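Local coordinates for hypothetical protein (Rhodococcus sp., PDB 2OV9) that probably hydrolyses fatty acyl-coenzyme A thioesters, such as those of octanoate, decanoate and oleate, to the free acid and coenzyme A, at residues 50-53 with 54-58; 76-79 with 80-83; 138-141 with 142-146. All blocks are in the same frame, centred on the assembly; numbering follows the deposited sequence. Where two conformers were deposited one is given.

Contact 1 (50-53 with 54-58); sequences NLER and VAEEL
R53 and E56, one helical turn apart, cross at about a right angle and join in a salt bridge, with R53 NH1 3.0 Å from E56 OE1. The bond is fairly straight; OE1 lies at the edge of the guanidinium, near its plane, and is met on its anti side but somewhat out of the carboxylate plane. The carboxylate itself is turned 77° from the guanidinium. R53 starts out with CG anti to the backbone N and then bends at chi2 (62°), which carries its end forward along the helix until CD also comes to 3.4 Å from E56 OE1. In one of two conformers of E57, CG lies over a face of the same guanidinium, a less certain contact. E52 OE2 and E56 OE2 stand 4.5 Å apart, a like-charged pair that the nearby arginine probably eases. On another side of the helix, L51 packs on L65 of the second subunit and L58 on A33 of that subunit. Beneath these side chains V54, A55, E56 and E57 bond back to the carbonyls of N50 to R53, the i to i+4 pattern of the first turns of an alpha helix, here helix 51-67 of the N-terminal helical domain.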
# COMPACT_ATOMS: atom_id res chain seq x y z
N ASN B 50 15.25 23.64 -8.60
CA ASN B 50 14.09 24.11 -7.84
C ASN B 50 13.55 23.11 -6.79
O ASN B 50 12.77 23.50 -5.92
CB ASN B 50 12.94 24.47 -8.76
CG ASN B 50 13.25 25.61 -9.70
OD1 ASN B 50 13.52 25.38 -10.88
ND2 ASN B 50 13.21 26.83 -9.19
N LEU B 51 13.95 21.83 -6.86
CA LEU B 51 13.50 20.88 -5.86
C LEU B 51 13.97 21.24 -4.46
O LEU B 51 13.37 20.80 -3.48
CB LEU B 51 13.92 19.43 -6.22
CG LEU B 51 13.18 18.77 -7.40
CD1 LEU B 51 13.89 17.48 -7.82
CD2 LEU B 51 11.74 18.44 -7.00
N GLU B 52 15.04 22.01 -4.34
CA GLU B 52 15.46 22.51 -3.04
C GLU B 52 14.37 23.38 -2.37
O GLU B 52 13.98 23.15 -1.22
CB GLU B 52 16.78 23.27 -3.16
CG GLU B 52 17.25 23.89 -1.86
CD GLU B 52 18.46 24.78 -2.03
OE1 GLU B 52 18.97 24.92 -3.17
OE2 GLU B 52 18.89 25.35 -1.00
N ARG B 53 13.88 24.38 -3.09
CA ARG B 53 12.82 25.24 -2.58
C ARG B 53 11.51 24.44 -2.42
O ARG B 53 10.79 24.60 -1.43
CB ARG B 53 12.64 26.48 -3.49
CG ARG B 53 11.47 27.42 -3.10
CD ARG B 53 11.65 28.01 -1.73
NE ARG B 53 10.37 28.48 -1.20
CZ ARG B 53 10.10 28.63 0.10
NH1 ARG B 53 11.01 28.36 1.03
NH2 ARG B 53 8.89 29.07 0.45
N VAL B 54 11.21 23.55 -3.37
CA VAL B 54 9.98 22.73 -3.28
C VAL B 54 9.97 21.92 -1.96
O VAL B 54 8.94 21.87 -1.26
CB VAL B 54 9.82 21.82 -4.52
CG1 VAL B 54 8.76 20.71 -4.32
CG2 VAL B 54 9.48 22.68 -5.74
N ALA B 55 11.11 21.33 -1.60
CA ALA B 55 11.21 20.62 -0.31
C ALA B 55 10.95 21.56 0.89
O ALA B 55 10.26 21.20 1.86
CB ALA B 55 12.54 19.93 -0.19
N GLU B 56 11.50 22.77 0.83
CA GLU B 56 11.21 23.75 1.88
C GLU B 56 9.71 24.06 1.98
O GLU B 56 9.15 24.07 3.07
CB GLU B 56 12.02 25.02 1.64
CG GLU B 56 13.53 24.81 1.72
CD GLU B 56 14.30 26.09 1.43
OE1 GLU B 56 13.71 27.02 0.85
OE2 GLU B 56 15.50 26.18 1.79
N GLU B 57 9.06 24.26 0.84
CA GLU B 57 7.62 24.53 0.77
C GLU B 57 6.80 23.40 1.37
O GLU B 57 5.85 23.63 2.14
CB GLU B 57 7.19 24.65 -0.68
CG GLU B 57 7.61 25.90 -1.39
CD GLU B 57 6.96 25.98 -2.74
OE1 GLU B 57 5.72 26.14 -2.78
OE2 GLU B 57 7.70 25.87 -3.74
N LEU B 58 7.16 22.18 1.00
CA LEU B 58 6.42 21.00 1.47
C LEU B 58 6.59 20.84 2.96
O LEU B 58 5.61 20.61 3.67
CB LEU B 58 6.87 19.73 0.74
CG LEU B 58 6.33 19.61 -0.70
CD1 LEU B 58 7.09 18.52 -1.42
CD2 LEU B 58 4.83 19.30 -0.66

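Contact 2 (76-79 with 80-83); sequences LIDM and WNGE
A turn with the bonding pattern of a Schellman motif, though no regular helix precedes it, links D78 and M79 to G82 and E83: E83 N bonds to D78 O at 3.1 Å, and G82 N to M79 O inside it. The positive phi of G82 (85°) suits a glycine at that place. D78 O also accepts from N81 N, and the two donors reach it from opposite faces of its carbonyl plane. E83 reaches back with its chain extended beyond CG, and OE1 takes the D78 N-H at 2.8 Å, the donor coming from above the carboxylate plane. This compact turn lies in the connection between helix 51-67 and strand 105-106, where it packs against both helix 131-148 and the second subunit. Selenomethionine M79 bends at chi3 (67°); its CE lies over one face of the W80 indole toward the rim, 3.5 Å from CZ2, a CH-pi contact, while SE stands farther above the same face, a Met-aromatic contact. D78 OD1 sits at the edge of that ring and has a weak bond to W80 N. An alanine in place of W80 is likely to leave the M79 methyl without the face it rests on and to deprive H130 of the second subunit of its edge-to-face partner.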
# COMPACT_ATOMS: atom_id res chain seq x y z
N LEU B 76 -11.99 6.45 15.22
CA LEU B 76 -11.56 5.54 14.18
C LEU B 76 -12.53 4.38 14.19
O LEU B 76 -12.79 3.80 15.25
CB LEU B 76 -10.13 5.04 14.45
CG LEU B 76 -8.99 6.06 14.48
CD1 LEU B 76 -7.72 5.43 15.04
CD2 LEU B 76 -8.74 6.69 13.10
N ILE B 77 -13.08 4.06 13.03
CA ILE B 77 -13.98 2.93 12.88
C ILE B 77 -13.12 1.66 12.82
O ILE B 77 -12.33 1.50 11.88
CB ILE B 77 -14.82 3.03 11.57
CG1 ILE B 77 -15.38 4.45 11.34
CG2 ILE B 77 -15.91 1.96 11.54
CD1 ILE B 77 -16.72 4.76 12.03
N ASP B 78 -13.26 0.78 13.81
CA ASP B 78 -12.67 -0.55 13.71
C ASP B 78 -13.64 -1.46 12.97
O ASP B 78 -14.53 -2.08 13.57
CB ASP B 78 -12.30 -1.15 15.07
CG ASP B 78 -11.41 -2.40 14.95
OD1 ASP B 78 -11.11 -2.83 13.81
OD2 ASP B 78 -11.00 -2.96 16.01
N MSE B 79 -13.46 -1.52 11.65
CA MSE B 79 -14.24 -2.38 10.75
C MSE B 79 -14.12 -3.85 11.12
O MSE B 79 -15.09 -4.60 11.03
CB MSE B 79 -13.74 -2.18 9.31
CG MSE B 79 -14.56 -2.91 8.26
SE MSE B 79 -14.05 -2.40 6.46
CE MSE B 79 -12.24 -3.15 6.41
N TRP B 80 -12.92 -4.26 11.51
CA TRP B 80 -12.62 -5.66 11.84
C TRP B 80 -13.23 -6.07 13.19
O TRP B 80 -13.16 -7.23 13.59
CB TRP B 80 -11.10 -5.90 11.81
CG TRP B 80 -10.52 -5.60 10.46
CD1 TRP B 80 -10.42 -6.46 9.41
CD2 TRP B 80 -10.04 -4.34 10.00
NE1 TRP B 80 -9.87 -5.81 8.32
CE2 TRP B 80 -9.63 -4.51 8.66
CE3 TRP B 80 -9.89 -3.08 10.60
CZ2 TRP B 80 -9.08 -3.47 7.90
CZ3 TRP B 80 -9.34 -2.04 9.84
CH2 TRP B 80 -8.95 -2.24 8.50
N ASN B 81 -13.83 -5.09 13.87
CA ASN B 81 -14.54 -5.32 15.14
C ASN B 81 -16.04 -5.07 15.01
O ASN B 81 -16.75 -4.99 16.01
CB ASN B 81 -13.94 -4.44 16.24
CG ASN B 81 -14.40 -4.85 17.62
OD1 ASN B 81 -14.83 -4.01 18.42
ND2 ASN B 81 -14.34 -6.14 17.91
N GLY B 82 -16.52 -4.93 13.77
CA GLY B 82 -17.95 -4.79 13.50
C GLY B 82 -18.51 -3.38 13.60
O GLY B 82 -19.74 -3.20 13.68
N GLU B 83 -17.63 -2.39 13.57
CA GLU B 83 -18.01 -0.98 13.77
C GLU B 83 -18.43 -0.26 12.48
O GLU B 83 -18.86 0.90 12.53
CB GLU B 83 -16.89 -0.22 14.47
CG GLU B 83 -16.56 -0.77 15.84
CD GLU B 83 -15.47 0.00 16.58
OE1 GLU B 83 -14.94 0.99 16.03
OE2 GLU B 83 -15.15 -0.39 17.72

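Contact 3 (138-141 with 142-146); sequences LDHV and LGVAN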
# COMPACT_ATOMS: atom_id res chain seq x y z
N LEU B 138 -7.14 -6.08 -2.30
CA LEU B 138 -8.03 -7.26 -2.14
C LEU B 138 -8.28 -7.56 -0.65
O LEU B 138 -9.40 -7.85 -0.25
CB LEU B 138 -7.49 -8.50 -2.88
CG LEU B 138 -7.77 -8.47 -4.40
CD1 LEU B 138 -7.00 -9.54 -5.12
CD2 LEU B 138 -9.25 -8.65 -4.68
N ASP B 139 -7.23 -7.49 0.16
CA ASP B 139 -7.41 -7.66 1.59
C ASP B 139 -8.53 -6.73 2.11
O ASP B 139 -9.50 -7.18 2.75
CB ASP B 139 -6.09 -7.39 2.32
CG ASP B 139 -6.23 -7.51 3.82
OD1 ASP B 139 -6.22 -8.64 4.33
OD2 ASP B 139 -6.36 -6.48 4.50
N HIS B 140 -8.38 -5.43 1.84
CA HIS B 140 -9.38 -4.46 2.26
C HIS B 140 -10.78 -4.72 1.74
O HIS B 140 -11.76 -4.63 2.49
CB HIS B 140 -8.99 -3.03 1.86
CG HIS B 140 -9.78 -2.01 2.61
ND1 HIS B 140 -9.51 -1.69 3.92
CD2 HIS B 140 -10.90 -1.32 2.27
CE1 HIS B 140 -10.40 -0.81 4.35
NE2 HIS B 140 -11.25 -0.56 3.36
N VAL B 141 -10.90 -4.99 0.44
CA VAL B 141 -12.20 -5.35 -0.12
C VAL B 141 -12.88 -6.51 0.61
O VAL B 141 -14.10 -6.47 0.80
CB VAL B 141 -12.10 -5.66 -1.64
CG1 VAL B 141 -13.45 -6.05 -2.19
CG2 VAL B 141 -11.62 -4.41 -2.34
N LEU B 142 -12.11 -7.54 0.98
CA LEU B 142 -12.67 -8.67 1.76
C LEU B 142 -13.21 -8.18 3.10
O LEU B 142 -14.27 -8.64 3.54
CB LEU B 142 -11.63 -9.79 2.01
CG LEU B 142 -11.02 -10.48 0.77
CD1 LEU B 142 -10.18 -11.67 1.21
CD2 LEU B 142 -12.12 -10.91 -0.18
N GLY B 143 -12.49 -7.27 3.75
CA GLY B 143 -12.99 -6.64 4.99
C GLY B 143 -14.32 -5.92 4.80
O GLY B 143 -15.22 -6.01 5.63
N VAL B 144 -14.44 -5.20 3.70
CA VAL B 144 -15.65 -4.48 3.41
C VAL B 144 -16.76 -5.45 3.06
O VAL B 144 -17.91 -5.25 3.47
CB VAL B 144 -15.43 -3.48 2.25
CG1 VAL B 144 -16.73 -2.78 1.88
CG2 VAL B 144 -14.37 -2.44 2.62
N ALA B 145 -16.44 -6.50 2.28
CA ALA B 145 -17.44 -7.53 1.95
C ALA B 145 -17.95 -8.19 3.21
O ALA B 145 -19.14 -8.47 3.34
CB ALA B 145 -16.87 -8.56 1.00
N ASN B 146 -17.07 -8.44 4.17
CA ASN B 146 -17.54 -8.95 5.44
C ASN B 146 -18.48 -8.00 6.18
O ASN B 146 -19.48 -8.44 6.74
CB ASN B 146 -16.37 -9.35 6.34
CG ASN B 146 -15.62 -10.58 5.83
OD1 ASN B 146 -16.16 -11.37 5.06
ND2 ASN B 146 -14.40 -10.78 6.31
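The imidazole of H140 is approached obliquely, neither squarely over a face nor at an edge, by the methyl CG2 of V144. The methyl stands 3.7 Å from H140 CD2 and equally near NE2, so it touches the side of the ring that holds these two atoms. With CG anti to the backbone N (chi1 -164°), the H140 side chain sets off away from the following turn, but its end comes nearer to V144. The same methyl also rests 3.4 Å from H140 O, because CG2 of V144 lies beside its own backbone N. At the other side of the ring, H140 ND1 is hydrogen-bonded to NE2 of H130 of the second subunit, the two ring planes meeting at about 40°, a bond that ties the buried imidazole to the partner chain and should limit its rotation. L142 packs back on the preceding turn, its CG 3.3 Å from L138 O and its CB 3.4 Å from D139 O. Regular i to i+4 bonds support all this, among them A145 N to V141 O at 2.8 Å and V144 N to H140 O at 3.0 Å. The turns belong to helix 131-148, the long central helix of a hotdog fold, around which the antiparallel sheet wraps. L138 and L142 lie against strands 185-194 and 199-208, where N146 bonds through OD1 to OG1 of T188, while D139 packs on T155 and L158 of strand 154-162 and H140 faces the loop residues M79, T86, D89 and V91.

In the fold
Contact 3 is the most buried of the three, lying on the central helix and built on backbone bonds and close packing, with one imidazole bonded to the partner chain. Contact 1, at the outer end of the N-terminal helical region, is partly exposed and carries its charges on the surface; its nearest atoms are about 26 Å from those of contact 3. Contact 2 is intermediate: polar bonds shape its turn, but its buried M79 reaches contact 3, where CE lies 3.6 Å from CE1 of H140. All three touch the second subunit, contact 1 by leucines among others; in contacts 2 and 3 W80 and H140 both meet H130 of that chain.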